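Local coordinates for protein Lic11098 (Leptospira interrogans serogroup Icterohaemorrhagiae serovar copenhageni, PDB 4U08) that is of unknown function but is a leucine-rich repeat protein of a human pathogen, regarded as a virulence factor and probably suited to binding partners, at residues A125-D130 with N145-I150; Q138-G143 with E161-D166; D166-N171 with D189-N194; L232-N237 with L255-N260. All coordinates share one frame; numbering follows the deposited sequence.

Contact 1 of 4, residues A125-D130 with N145-I150; sequences ATLPED and NQFNSI
Ala125 and Asn148 share a water, which donates a hydrogen bond to Ala125 O at 2.6 Å and accepts one from Asn148 N; this bridge is the polar tie between 125-130 and 145-150. Beside it the Phe147 ring packs against the backbone of the other segment. Phe147 CD1 lies 3.3 Å from Ala125 O, and Ala125 CA sits over one face near the rim, while Ile150 CD1 lies over the rim of the opposite face. With CG anti to the carbonyl carbon (chi1 -68°), the Phe147 ring carries CZ to within 3.8 Å of Leu127 CG, the two side chains crossing at about a right angle. Leu127 CD1 meets Ile150 CD1 more loosely, at 4.3 Å. Ala125 CA also makes a CH...O contact with Gln146 O at 3.6 Å. Both segments are loops of adjacent leucine-rich repeats: 125-130 follows strand 116-118 and precedes strand 139-141, whereas 145-150 belongs to the next loop, which leads from strand 139-141 to strand 162-164.

Contact 2 of 4, residues Q138-G143 with E161-D166; sequences QTLYLG and ESLGLD. With CA (calcium ion), chain H.
Gln138 O receives two backbone donors, Glu161 N at 2.8 Å and Ser162 N at 3.0 Å, at the start of a parallel strand pair of the leucine-rich repeat solenoid. Strands 139-141 and 162-164 run parallel, their directions differing by 5°, and further bonds follow from Leu140 N to Ser162 O, from Gly164 N to Leu140 O (2.9 Å, nearly straight) and from Leu142 N to Gly164 O. The side chains of Gln138 and Glu161 lie side by side, amide and carboxylate stacked with their planes 23° apart. Glu161 stretches out beyond CG (chi2 170°) and sets OE2 on the calcium ion at 2.6 Å; a water and Glu184 of the next repeat also bind the metal.

On the face carrying Thr139, Tyr141 and Ser162, a water links Thr139 OG1 with Ser162 OG, and the CA of Gly164 lies at the edge of the Tyr141 ring. Turned to the interior, Leu140 and Leu163 point the same way, CD2 of Leu140 meeting CD1 of Leu163 at 3.9 Å. Leu142 and Leu165 repeat this pairing beyond the strands, stacking equivalent leucines of successive turns into the hydrophobic core. At the far end another water accepts from Gly143 N and donates to Asp166 OD1, 3.2 Å away.

Contact 3 of 4, residues D166-N171 with D189-N194; sequences DHNQLN and DHNQLN. With ZN (zinc ion), chain G.
His167 and His190 hold one zinc ion between them, His167 through NE2 at 2.1 Å and His190 through ND1 at 1.9 Å, with a water as third ligand. Their ring planes stand 56° apart. With His167 CG anti to the carbonyl carbon (chi1 -62°), one face of its ring meets His190 CB, a CH-pi contact 3.7 Å from the centroid. The other ring nitrogen, His167 ND1, gives a nearly straight bond (170°) to the anti lone pair of Asp166 OD2, fixing the ring's rotation; His144 stacks on the ring. The two DHNQLN segments are equivalent turns of adjacent leucine-rich repeats. Asn191 is the repeat's bridging asparagine: OD1 accepts from Leu170 N and weakly from Asn168 N, while ND2 donates to Leu165 O and Leu188 O. Leu170 CG is 3.5 Å from Asn191 OD1. Gln192 CG lies 3.3 Å from Asn171 ND2, and Gln192 NE2 bonds weakly to Gln169 O. Backbone bonds join His167 N to Asp189 O, Gln192 N to Leu170 O and Asn194 N to Asn171 O.

Contact 4 of 4, residues L232-N237 with L255-N260; sequences LLLNKN and LKLYEN
Parallel strand ends and the turns that follow them join two leucine-rich repeats here. Lys256 N donates to Leu232 O at 3.0 Å, Leu234 N to Lys256 O and Lys236 N to Tyr258 O. Leu234 O is gripped by two amides arriving from opposite faces of its carbonyl plane, Asn260 ND2 at 2.9 Å and Asn237 ND2 at 3.0 Å. Asn260 ND2 also returns to Leu257 O, so one NH2 ties both turns; Asn237 ND2 likewise reaches back to Leu211 O. Leu232 and Leu255 both point inward side by side, CD2 of Leu232 3.9 Å from CD1 of Leu255, and Leu234 packs in the same way on Leu257. On the other face Leu233 CD2 lies against CB, CG and CD of Lys256. Tyr258, with CG anti to the backbone N (chi1 163°), brings CE1 to 3.8 Å from Lys236 CE. Inward leucines and asparagine amides bridging successive turns are the hallmark of the leucine-rich repeat solenoid.

All four contacts join neighbouring turns of one solenoid. Contacts 1, 2 and 3 are continuous: Leu127 CD1 and Ile150 CD1 of contact 1 pack on Leu142 CD1 of contact 2 at 3.9 and 4.0 Å, and Phe147 O accepts from Gln169 N of contact 3 at 2.8 Å. Contacts 2 and 3 share Asp166, and Leu165 CB of contact 2 lies 4.2 Å from Leu170 CD1 of contact 3. The calcium site lies at the start of contact 2, and the His167-His190 zinc site just past its end. Contact 4 lies farther along the chain without touching the others; its nearest atoms are about 5 Å from contact 3 and about 15 Å from contact 1.

Contact 1 of 4, residues A125-D130 with N145-I150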
loop_
_atom_site.group_PDB
_atom_site.type_symbol
_atom_site.label_atom_id
_atom_site.label_comp_id
_atom_site.label_asym_id
_atom_site.label_seq_id
_atom_site.Cartn_x
_atom_site.Cartn_y
_atom_site.Cartn_z
ATOM N N ALA A 125 -1.204 -4.391 -22.002
ATOM C CA ALA A 125 -2.315 -3.441 -22.069
ATOM C C ALA A 125 -3.649 -4.183 -21.893
ATOM O O ALA A 125 -4.680 -3.568 -21.632
ATOM C CB ALA A 125 -2.288 -2.695 -23.400
ATOM N N THR A 126 -3.613 -5.517 -22.031
ATOM C CA THR A 126 -4.782 -6.381 -21.948
ATOM C C THR A 126 -4.411 -7.723 -21.369
ATOM O O THR A 126 -3.241 -8.130 -21.419
ATOM C CB THR A 126 -5.324 -6.707 -23.388
ATOM O OG1 THR A 126 -4.319 -7.363 -24.163
ATOM C CG2 THR A 126 -5.867 -5.510 -24.121
ATOM N N LEU A 127 -5.437 -8.454 -20.922
ATOM C CA LEU A 127 -5.309 -9.836 -20.491
ATOM C C LEU A 127 -6.349 -10.649 -21.257
ATOM O O LEU A 127 -7.429 -10.115 -21.523
ATOM C CB LEU A 127 -5.555 -9.984 -18.970
ATOM C CG LEU A 127 -4.507 -9.359 -18.033
ATOM C CD1 LEU A 127 -4.935 -9.514 -16.594
ATOM C CD2 LEU A 127 -3.147 -10.004 -18.222
ATOM N N PRO A 128 -6.120 -11.953 -21.546
ATOM C CA PRO A 128 -7.195 -12.735 -22.179
ATOM C C PRO A 128 -8.328 -12.916 -21.157
ATOM O O PRO A 128 -8.074 -12.929 -19.940
ATOM C CB PRO A 128 -6.517 -14.077 -22.515
ATOM C CG PRO A 128 -5.387 -14.197 -21.507
ATOM C CD PRO A 128 -4.920 -12.779 -21.277
ATOM N N GLU A 129 -9.561 -13.053 -21.638
ATOM C CA GLU A 129 -10.721 -13.254 -20.773
ATOM C C GLU A 129 -10.581 -14.573 -19.998
ATOM O O GLU A 129 -11.140 -14.682 -18.915
ATOM C CB GLU A 129 -12.018 -13.235 -21.594
ATOM C CG GLU A 129 -12.423 -11.847 -22.071
ATOM C CD GLU A 129 -13.617 -11.801 -23.013
ATOM O OE1 GLU A 129 -13.594 -10.982 -23.957
ATOM O OE2 GLU A 129 -14.580 -12.572 -22.810
ATOM N N ASP A 130 -9.801 -15.537 -20.545
ATOM C CA ASP A 130 -9.484 -16.876 -19.989
ATOM C C ASP A 130 -8.841 -16.818 -18.586
ATOM O O ASP A 130 -8.763 -17.827 -17.894
ATOM C CB ASP A 130 -8.542 -17.613 -20.941
ATOM C CG ASP A 130 -9.121 -17.698 -22.341
ATOM O OD1 ASP A 130 -9.093 -16.656 -23.067
ATOM O OD2 ASP A 130 -9.689 -18.761 -22.679
ATOM N N ASN A 145 2.690 -1.612 -15.899
ATOM C CA ASN A 145 2.346 -2.097 -17.233
ATOM C C ASN A 145 1.718 -0.934 -17.990
ATOM O O ASN A 145 1.978 0.235 -17.648
ATOM C CB ASN A 145 1.445 -3.341 -17.152
ATOM C CG ASN A 145 2.231 -4.602 -17.059
ATOM O OD1 ASN A 145 2.854 -5.008 -18.027
ATOM N ND2 ASN A 145 2.269 -5.228 -15.885
ATOM N N GLN A 146 0.878 -1.225 -18.994
ATOM C CA GLN A 146 0.253 -0.184 -19.802
ATOM C C GLN A 146 -1.273 -0.334 -19.851
ATOM O O GLN A 146 -1.888 -0.068 -20.891
ATOM C CB GLN A 146 0.857 -0.173 -21.228
ATOM C CG GLN A 146 2.289 0.351 -21.280
ATOM C CD GLN A 146 3.120 -0.292 -22.365
ATOM O OE1 GLN A 146 2.730 -1.277 -23.009
ATOM N NE2 GLN A 146 4.311 0.246 -22.579
ATOM N N PHE A 147 -1.888 -0.725 -18.724
ATOM C CA PHE A 147 -3.339 -0.845 -18.636
ATOM C C PHE A 147 -4.007 0.521 -18.488
ATOM O O PHE A 147 -3.803 1.213 -17.482
ATOM C CB PHE A 147 -3.750 -1.768 -17.472
ATOM C CG PHE A 147 -3.406 -3.223 -17.645
ATOM C CD1 PHE A 147 -4.234 -4.074 -18.383
ATOM C CD2 PHE A 147 -2.269 -3.758 -17.050
ATOM C CE1 PHE A 147 -3.926 -5.437 -18.517
ATOM C CE2 PHE A 147 -1.950 -5.110 -17.198
ATOM C CZ PHE A 147 -2.778 -5.944 -17.936
ATOM N N ASN A 148 -4.858 0.877 -19.473
ATOM C CA ASN A 148 -5.647 2.111 -19.471
ATOM C C ASN A 148 -6.952 1.795 -18.801
ATOM O O ASN A 148 -7.628 2.682 -18.286
ATOM C CB ASN A 148 -5.914 2.579 -20.911
ATOM C CG ASN A 148 -4.654 2.954 -21.639
ATOM O OD1 ASN A 148 -3.828 3.731 -21.160
ATOM N ND2 ASN A 148 -4.468 2.392 -22.813
ATOM N N SER A 149 -7.295 0.496 -18.811
ATOM C CA SER A 149 -8.475 -0.055 -18.174
ATOM C C SER A 149 -8.173 -1.504 -17.849
ATOM O O SER A 149 -7.239 -2.080 -18.397
ATOM C CB SER A 149 -9.702 0.094 -19.069
ATOM O OG SER A 149 -9.466 -0.564 -20.298
ATOM N N ILE A 150 -8.878 -2.064 -16.887
ATOM C CA ILE A 150 -8.673 -3.456 -16.498
ATOM C C ILE A 150 -9.982 -4.213 -16.770
ATOM O O ILE A 150 -11.049 -3.734 -16.400
ATOM C CB ILE A 150 -8.092 -3.608 -15.048
ATOM C CG1 ILE A 150 -7.773 -5.093 -14.673
ATOM C CG2 ILE A 150 -8.958 -2.935 -13.981
ATOM C CD1 ILE A 150 -6.544 -5.703 -15.363
HETATM O O HOH W 1 -5.469 -1.042 -21.746
#

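Contact 2 of 4, residues Q138-G143 with E161-D166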
loop_
_atom_site.group_PDB
_atom_site.type_symbol
_atom_site.label_atom_id
_atom_site.label_comp_id
_atom_site.label_asym_id
_atom_site.label_seq_id
_atom_site.Cartn_x
_atom_site.Cartn_y
_atom_site.Cartn_z
ATOM N N GLN A 138 -4.397 -16.626 -5.963
ATOM C CA GLN A 138 -4.464 -15.880 -4.709
ATOM C C GLN A 138 -3.781 -14.530 -4.835
ATOM O O GLN A 138 -4.190 -13.574 -4.179
ATOM C CB GLN A 138 -3.800 -16.702 -3.577
ATOM C CG GLN A 138 -4.694 -17.821 -3.068
ATOM C CD GLN A 138 -4.093 -18.673 -1.968
ATOM O OE1 GLN A 138 -4.529 -19.807 -1.737
ATOM N NE2 GLN A 138 -3.104 -18.155 -1.254
ATOM N N THR A 139 -2.747 -14.452 -5.666
ATOM C CA THR A 139 -1.944 -13.245 -5.837
ATOM C C THR A 139 -1.715 -12.941 -7.314
ATOM O O THR A 139 -1.228 -13.790 -8.079
ATOM C CB THR A 139 -0.618 -13.366 -5.043
ATOM O OG1 THR A 139 -0.884 -13.848 -3.716
ATOM C CG2 THR A 139 0.122 -12.078 -4.953
ATOM N N LEU A 140 -2.015 -11.697 -7.690
ATOM C CA LEU A 140 -1.875 -11.224 -9.070
ATOM C C LEU A 140 -1.233 -9.850 -9.103
ATOM O O LEU A 140 -1.836 -8.892 -8.638
ATOM C CB LEU A 140 -3.265 -11.192 -9.731
ATOM C CG LEU A 140 -3.344 -10.698 -11.188
ATOM C CD1 LEU A 140 -2.403 -11.494 -12.113
ATOM C CD2 LEU A 140 -4.772 -10.789 -11.676
ATOM N N TYR A 141 -0.020 -9.753 -9.636
ATOM C CA TYR A 141 0.699 -8.486 -9.730
ATOM C C TYR A 141 0.754 -8.022 -11.170
ATOM O O TYR A 141 1.332 -8.709 -12.016
ATOM C CB TYR A 141 2.131 -8.635 -9.170
ATOM C CG TYR A 141 2.157 -9.005 -7.704
ATOM C CD1 TYR A 141 1.560 -8.188 -6.745
ATOM C CD2 TYR A 141 2.809 -10.153 -7.267
ATOM C CE1 TYR A 141 1.596 -8.515 -5.392
ATOM C CE2 TYR A 141 2.885 -10.470 -5.909
ATOM C CZ TYR A 141 2.274 -9.647 -4.977
ATOM O OH TYR A 141 2.319 -9.948 -3.640
ATOM N N LEU A 142 0.156 -6.870 -11.448
ATOM C CA LEU A 142 0.094 -6.271 -12.798
ATOM C C LEU A 142 0.639 -4.848 -12.812
ATOM O O LEU A 142 0.448 -4.111 -13.783
ATOM C CB LEU A 142 -1.358 -6.291 -13.329
ATOM C CG LEU A 142 -1.989 -7.656 -13.529
ATOM C CD1 LEU A 142 -3.512 -7.549 -13.543
ATOM C CD2 LEU A 142 -1.440 -8.336 -14.771
ATOM N N GLY A 143 1.308 -4.465 -11.727
ATOM C CA GLY A 143 1.882 -3.135 -11.607
ATOM C C GLY A 143 2.905 -2.810 -12.691
ATOM O O GLY A 143 3.513 -3.725 -13.249
ATOM N N GLU A 161 -6.635 -12.742 -3.215
ATOM C CA GLU A 161 -6.346 -12.082 -1.938
ATOM C C GLU A 161 -5.531 -10.816 -2.117
ATOM O O GLU A 161 -5.708 -9.896 -1.331
ATOM C CB GLU A 161 -5.612 -13.045 -1.000
ATOM C CG GLU A 161 -6.550 -14.058 -0.371
ATOM C CD GLU A 161 -5.885 -15.188 0.387
ATOM O OE1 GLU A 161 -6.556 -16.225 0.588
ATOM O OE2 GLU A 161 -4.694 -15.056 0.754
ATOM N N SER A 162 -4.618 -10.770 -3.103
ATOM C CA SER A 162 -3.812 -9.580 -3.364
ATOM C C SER A 162 -3.834 -9.283 -4.848
ATOM O O SER A 162 -3.538 -10.166 -5.663
ATOM C CB SER A 162 -2.364 -9.743 -2.911
ATOM O OG SER A 162 -2.245 -10.184 -1.571
ATOM N N LEU A 163 -4.139 -8.026 -5.180
ATOM C CA LEU A 163 -4.194 -7.537 -6.555
ATOM C C LEU A 163 -3.367 -6.260 -6.646
ATOM O O LEU A 163 -3.673 -5.277 -5.961
ATOM C CB LEU A 163 -5.661 -7.275 -6.958
ATOM C CG LEU A 163 -5.896 -6.684 -8.355
ATOM C CD1 LEU A 163 -5.299 -7.601 -9.470
ATOM C CD2 LEU A 163 -7.369 -6.447 -8.583
ATOM N N GLY A 164 -2.312 -6.307 -7.442
ATOM C CA GLY A 164 -1.432 -5.168 -7.659
ATOM C C GLY A 164 -1.678 -4.560 -9.025
ATOM O O GLY A 164 -1.464 -5.219 -10.039
ATOM N N LEU A 165 -2.139 -3.319 -9.065
ATOM C CA LEU A 165 -2.423 -2.599 -10.312
ATOM C C LEU A 165 -1.781 -1.220 -10.312
ATOM O O LEU A 165 -2.178 -0.349 -11.073
ATOM C CB LEU A 165 -3.939 -2.489 -10.517
ATOM C CG LEU A 165 -4.622 -3.744 -11.064
ATOM C CD1 LEU A 165 -6.105 -3.652 -10.846
ATOM C CD2 LEU A 165 -4.308 -3.914 -12.548
ATOM N N ASP A 166 -0.765 -1.036 -9.457
ATOM C CA ASP A 166 -0.073 0.237 -9.304
ATOM C C ASP A 166 0.706 0.615 -10.576
ATOM O O ASP A 166 1.178 -0.269 -11.300
ATOM C CB ASP A 166 0.897 0.150 -8.108
ATOM C CG ASP A 166 1.948 -0.935 -8.303
ATOM O OD1 ASP A 166 1.615 -2.137 -8.086
ATOM O OD2 ASP A 166 3.070 -0.598 -8.752
HETATM CA CA CA H . -3.894 -14.241 3.086
HETATM O O HOH W 2 -1.948 -13.056 -1.320
HETATM O O HOH W 3 1.911 -5.223 -8.739
HETATM O O HOH W 4 -3.393 -12.717 5.170
#

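Contact 3 of 4, residues D166-N171 with D189-N194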
loop_
_atom_site.group_PDB
_atom_site.type_symbol
_atom_site.label_atom_id
_atom_site.label_comp_id
_atom_site.label_asym_id
_atom_site.label_seq_id
_atom_site.Cartn_x
_atom_site.Cartn_y
_atom_site.Cartn_z
ATOM N N ASP A 166 -0.765 -1.036 -9.457
ATOM C CA ASP A 166 -0.073 0.237 -9.304
ATOM C C ASP A 166 0.706 0.615 -10.576
ATOM O O ASP A 166 1.178 -0.269 -11.300
ATOM C CB ASP A 166 0.897 0.150 -8.108
ATOM C CG ASP A 166 1.948 -0.935 -8.303
ATOM O OD1 ASP A 166 1.615 -2.137 -8.086
ATOM O OD2 ASP A 166 3.070 -0.598 -8.752
ATOM N N HIS A 167 0.908 1.924 -10.790
ATOM C CA HIS A 167 1.708 2.455 -11.911
ATOM C C HIS A 167 1.227 1.968 -13.277
ATOM O O HIS A 167 1.999 1.476 -14.088
ATOM C CB HIS A 167 3.207 2.168 -11.699
ATOM C CG HIS A 167 3.741 2.835 -10.470
ATOM N ND1 HIS A 167 3.711 2.206 -9.239
ATOM C CD2 HIS A 167 4.275 4.066 -10.320
ATOM C CE1 HIS A 167 4.206 3.080 -8.378
ATOM N NE2 HIS A 167 4.577 4.205 -8.979
ATOM N N ASN A 168 -0.068 2.093 -13.501
ATOM C CA ASN A 168 -0.681 1.807 -14.795
ATOM C C ASN A 168 -1.290 3.122 -15.221
ATOM O O ASN A 168 -0.873 4.173 -14.700
ATOM C CB ASN A 168 -1.682 0.649 -14.706
ATOM C CG ASN A 168 -0.985 -0.659 -14.822
ATOM O OD1 ASN A 168 -0.480 -1.008 -15.884
ATOM N ND2 ASN A 168 -0.857 -1.393 -13.729
ATOM N N GLN A 169 -2.241 3.112 -16.142
ATOM C CA GLN A 169 -2.843 4.376 -16.545
ATOM C C GLN A 169 -4.352 4.361 -16.346
ATOM O O GLN A 169 -5.072 5.029 -17.081
ATOM C CB GLN A 169 -2.405 4.784 -17.980
ATOM C CG GLN A 169 -1.769 3.635 -18.779
ATOM C CD GLN A 169 -0.282 3.775 -18.940
ATOM O OE1 GLN A 169 0.209 4.195 -19.998
ATOM N NE2 GLN A 169 0.472 3.386 -17.915
ATOM N N LEU A 170 -4.826 3.689 -15.257
ATOM C CA LEU A 170 -6.251 3.584 -14.937
ATOM C C LEU A 170 -6.920 4.890 -14.574
ATOM O O LEU A 170 -6.463 5.580 -13.674
ATOM C CB LEU A 170 -6.510 2.539 -13.816
ATOM C CG LEU A 170 -5.938 1.149 -14.023
ATOM C CD1 LEU A 170 -6.156 0.288 -12.768
ATOM C CD2 LEU A 170 -6.562 0.467 -15.219
ATOM N N ASN A 171 -8.046 5.211 -15.233
ATOM C CA ASN A 171 -8.819 6.401 -14.887
ATOM C C ASN A 171 -9.973 5.968 -14.011
ATOM O O ASN A 171 -10.462 6.742 -13.172
ATOM C CB ASN A 171 -9.394 7.077 -16.140
ATOM C CG ASN A 171 -8.448 7.151 -17.304
ATOM O OD1 ASN A 171 -8.559 6.380 -18.258
ATOM N ND2 ASN A 171 -7.481 8.040 -17.239
ATOM N N ASP A 189 -1.775 2.500 -6.336
ATOM C CA ASP A 189 -0.926 3.697 -6.324
ATOM C C ASP A 189 -0.513 4.160 -7.714
ATOM O O ASP A 189 -0.146 3.350 -8.560
ATOM C CB ASP A 189 0.407 3.456 -5.568
ATOM C CG ASP A 189 0.302 3.173 -4.080
ATOM O OD1 ASP A 189 -0.715 3.545 -3.476
ATOM O OD2 ASP A 189 1.247 2.581 -3.526
ATOM N N HIS A 190 -0.462 5.464 -7.891
ATOM C CA HIS A 190 0.078 6.119 -9.079
ATOM C C HIS A 190 -0.597 5.709 -10.412
ATOM O O HIS A 190 0.064 5.435 -11.414
ATOM C CB HIS A 190 1.613 5.935 -9.129
ATOM C CG HIS A 190 2.345 7.158 -9.600
ATOM N ND1 HIS A 190 3.680 7.373 -9.277
ATOM C CD2 HIS A 190 1.902 8.200 -10.347
ATOM C CE1 HIS A 190 4.005 8.524 -9.838
ATOM N NE2 HIS A 190 2.966 9.068 -10.485
ATOM N N ASN A 191 -1.921 5.694 -10.412
ATOM C CA ASN A 191 -2.692 5.519 -11.639
ATOM C C ASN A 191 -3.231 6.942 -11.873
ATOM O O ASN A 191 -2.590 7.896 -11.434
ATOM C CB ASN A 191 -3.803 4.473 -11.444
ATOM C CG ASN A 191 -3.308 3.083 -11.609
ATOM O OD1 ASN A 191 -3.063 2.648 -12.712
ATOM N ND2 ASN A 191 -3.134 2.349 -10.523
ATOM N N GLN A 192 -4.402 7.111 -12.487
ATOM C CA GLN A 192 -4.973 8.448 -12.639
ATOM C C GLN A 192 -6.436 8.391 -12.294
ATOM O O GLN A 192 -7.280 9.023 -12.934
ATOM C CB GLN A 192 -4.664 9.081 -14.029
ATOM C CG GLN A 192 -4.831 8.168 -15.231
ATOM C CD GLN A 192 -4.231 8.770 -16.483
ATOM O OE1 GLN A 192 -4.368 9.967 -16.765
ATOM N NE2 GLN A 192 -3.569 7.947 -17.277
ATOM N N LEU A 193 -6.753 7.589 -11.258
ATOM C CA LEU A 193 -8.124 7.386 -10.820
ATOM C C LEU A 193 -8.753 8.685 -10.398
ATOM O O LEU A 193 -8.227 9.366 -9.532
ATOM C CB LEU A 193 -8.186 6.354 -9.679
ATOM C CG LEU A 193 -7.805 4.905 -10.029
ATOM C CD1 LEU A 193 -7.595 4.082 -8.750
ATOM C CD2 LEU A 193 -8.889 4.235 -10.875
ATOM N N ASN A 194 -9.879 9.042 -11.020
ATOM C CA ASN A 194 -10.590 10.279 -10.694
ATOM C C ASN A 194 -11.814 9.997 -9.854
ATOM O O ASN A 194 -12.370 10.902 -9.245
ATOM C CB ASN A 194 -10.933 11.087 -11.969
ATOM C CG ASN A 194 -11.544 10.286 -13.090
ATOM O OD1 ASN A 194 -12.650 9.763 -12.974
ATOM N ND2 ASN A 194 -10.835 10.185 -14.208
HETATM ZN ZN ZN G . 4.701 6.138 -8.252
HETATM O O HOH W 5 3.774 6.323 -6.254
#

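Contact 4 of 4, residues L232-N237 with L255-N260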
loop_
_atom_site.group_PDB
_atom_site.type_symbol
_atom_site.label_atom_id
_atom_site.label_comp_id
_atom_site.label_asym_id
_atom_site.label_seq_id
_atom_site.Cartn_x
_atom_site.Cartn_y
_atom_site.Cartn_z
ATOM N N LEU A 232 -5.675 2.688 5.093
ATOM C CA LEU A 232 -6.220 3.432 3.972
ATOM C C LEU A 232 -5.206 4.512 3.600
ATOM O O LEU A 232 -5.028 5.476 4.360
ATOM C CB LEU A 232 -7.604 4.010 4.353
ATOM C CG LEU A 232 -8.356 4.853 3.283
ATOM C CD1 LEU A 232 -8.450 4.107 1.930
ATOM C CD2 LEU A 232 -9.742 5.236 3.770
ATOM N N LEU A 233 -4.505 4.332 2.454
ATOM C CA LEU A 233 -3.474 5.285 2.041
ATOM C C LEU A 233 -3.971 6.124 0.881
ATOM O O LEU A 233 -4.096 5.624 -0.244
ATOM C CB LEU A 233 -2.160 4.590 1.695
ATOM C CG LEU A 233 -1.600 3.548 2.683
ATOM C CD1 LEU A 233 -0.185 3.156 2.273
ATOM C CD2 LEU A 233 -1.586 4.060 4.153
ATOM N N LEU A 234 -4.281 7.388 1.168
ATOM C CA LEU A 234 -4.838 8.353 0.211
ATOM C C LEU A 234 -3.932 9.547 -0.067
ATOM O O LEU A 234 -4.400 10.561 -0.597
ATOM C CB LEU A 234 -6.216 8.808 0.683
ATOM C CG LEU A 234 -7.328 7.761 0.552
ATOM C CD1 LEU A 234 -8.461 8.050 1.501
ATOM C CD2 LEU A 234 -7.821 7.663 -0.886
ATOM N N ASN A 235 -2.621 9.409 0.228
ATOM C CA ASN A 235 -1.635 10.475 -0.006
ATOM C C ASN A 235 -1.675 10.976 -1.428
ATOM O O ASN A 235 -1.823 10.175 -2.359
ATOM C CB ASN A 235 -0.208 9.978 0.203
ATOM C CG ASN A 235 0.130 9.444 1.552
ATOM O OD1 ASN A 235 1.134 8.755 1.695
ATOM N ND2 ASN A 235 -0.634 9.813 2.573
ATOM N N LYS A 236 -1.465 12.287 -1.604
ATOM C CA LYS A 236 -1.330 12.899 -2.931
ATOM C C LYS A 236 -2.523 12.615 -3.870
ATOM O O LYS A 236 -2.358 12.071 -4.951
ATOM C CB LYS A 236 0.010 12.525 -3.578
ATOM C CG LYS A 236 1.221 13.118 -2.860
ATOM C CD LYS A 236 2.524 12.719 -3.514
ATOM C CE LYS A 236 3.682 13.432 -2.850
ATOM N NZ LYS A 236 4.997 12.919 -3.314
ATOM N N ASN A 237 -3.709 12.978 -3.423
ATOM C CA ASN A 237 -4.929 12.964 -4.224
ATOM C C ASN A 237 -5.444 14.418 -4.205
ATOM O O ASN A 237 -4.681 15.313 -3.832
ATOM C CB ASN A 237 -5.952 11.955 -3.691
ATOM C CG ASN A 237 -5.668 10.565 -4.187
ATOM O OD1 ASN A 237 -6.022 10.210 -5.306
ATOM N ND2 ASN A 237 -5.009 9.747 -3.387
ATOM N N LEU A 255 -4.776 5.993 8.708
ATOM C CA LEU A 255 -5.432 6.846 7.716
ATOM C C LEU A 255 -4.399 7.886 7.284
ATOM O O LEU A 255 -3.993 8.744 8.089
ATOM C CB LEU A 255 -6.698 7.486 8.296
ATOM C CG LEU A 255 -7.500 8.409 7.369
ATOM C CD1 LEU A 255 -7.854 7.702 6.046
ATOM C CD2 LEU A 255 -8.746 8.919 8.068
ATOM N N LYS A 256 -3.906 7.751 6.049
ATOM C CA LYS A 256 -2.873 8.646 5.513
ATOM C C LYS A 256 -3.483 9.526 4.430
ATOM O O LYS A 256 -3.902 9.013 3.395
ATOM C CB LYS A 256 -1.676 7.843 5.009
ATOM C CG LYS A 256 -0.849 7.286 6.164
ATOM C CD LYS A 256 0.565 6.959 5.740
ATOM C CE LYS A 256 1.385 6.397 6.865
ATOM N NZ LYS A 256 0.911 5.049 7.276
ATOM N N LEU A 257 -3.604 10.835 4.711
ATOM C CA LEU A 257 -4.232 11.818 3.841
ATOM C C LEU A 257 -3.284 12.976 3.479
ATOM O O LEU A 257 -3.755 14.051 3.093
ATOM C CB LEU A 257 -5.508 12.348 4.544
ATOM C CG LEU A 257 -6.695 11.387 4.640
ATOM C CD1 LEU A 257 -7.631 11.786 5.743
ATOM C CD2 LEU A 257 -7.453 11.330 3.323
ATOM N N TYR A 258 -1.964 12.723 3.564
ATOM C CA TYR A 258 -0.886 13.656 3.255
ATOM C C TYR A 258 -1.074 14.255 1.848
ATOM O O TYR A 258 -1.361 13.530 0.897
ATOM C CB TYR A 258 0.485 12.946 3.380
ATOM C CG TYR A 258 1.641 13.651 2.705
ATOM C CD1 TYR A 258 2.207 13.143 1.539
ATOM C CD2 TYR A 258 2.183 14.826 3.242
ATOM C CE1 TYR A 258 3.276 13.789 0.912
ATOM C CE2 TYR A 258 3.248 15.480 2.623
ATOM C CZ TYR A 258 3.801 14.952 1.466
ATOM O OH TYR A 258 4.862 15.595 0.865
ATOM N N GLU A 259 -0.956 15.577 1.749
ATOM C CA GLU A 259 -1.056 16.325 0.498
ATOM C C GLU A 259 -2.401 16.133 -0.228
ATOM O O GLU A 259 -2.444 15.694 -1.376
ATOM C CB GLU A 259 0.150 16.043 -0.426
ATOM C CG GLU A 259 1.294 17.016 -0.173
ATOM C CD GLU A 259 2.388 17.095 -1.224
ATOM O OE1 GLU A 259 2.110 16.813 -2.414
ATOM O OE2 GLU A 259 3.520 17.492 -0.860
ATOM N N ASN A 260 -3.488 16.425 0.465
ATOM C CA ASN A 260 -4.808 16.480 -0.134
ATOM C C ASN A 260 -5.236 17.950 -0.026
ATOM O O ASN A 260 -4.377 18.811 0.214
ATOM C CB ASN A 260 -5.795 15.486 0.495
ATOM C CG ASN A 260 -5.692 14.126 -0.156
ATOM O OD1 ASN A 260 -6.264 13.895 -1.213
ATOM N ND2 ASN A 260 -4.883 13.229 0.393
#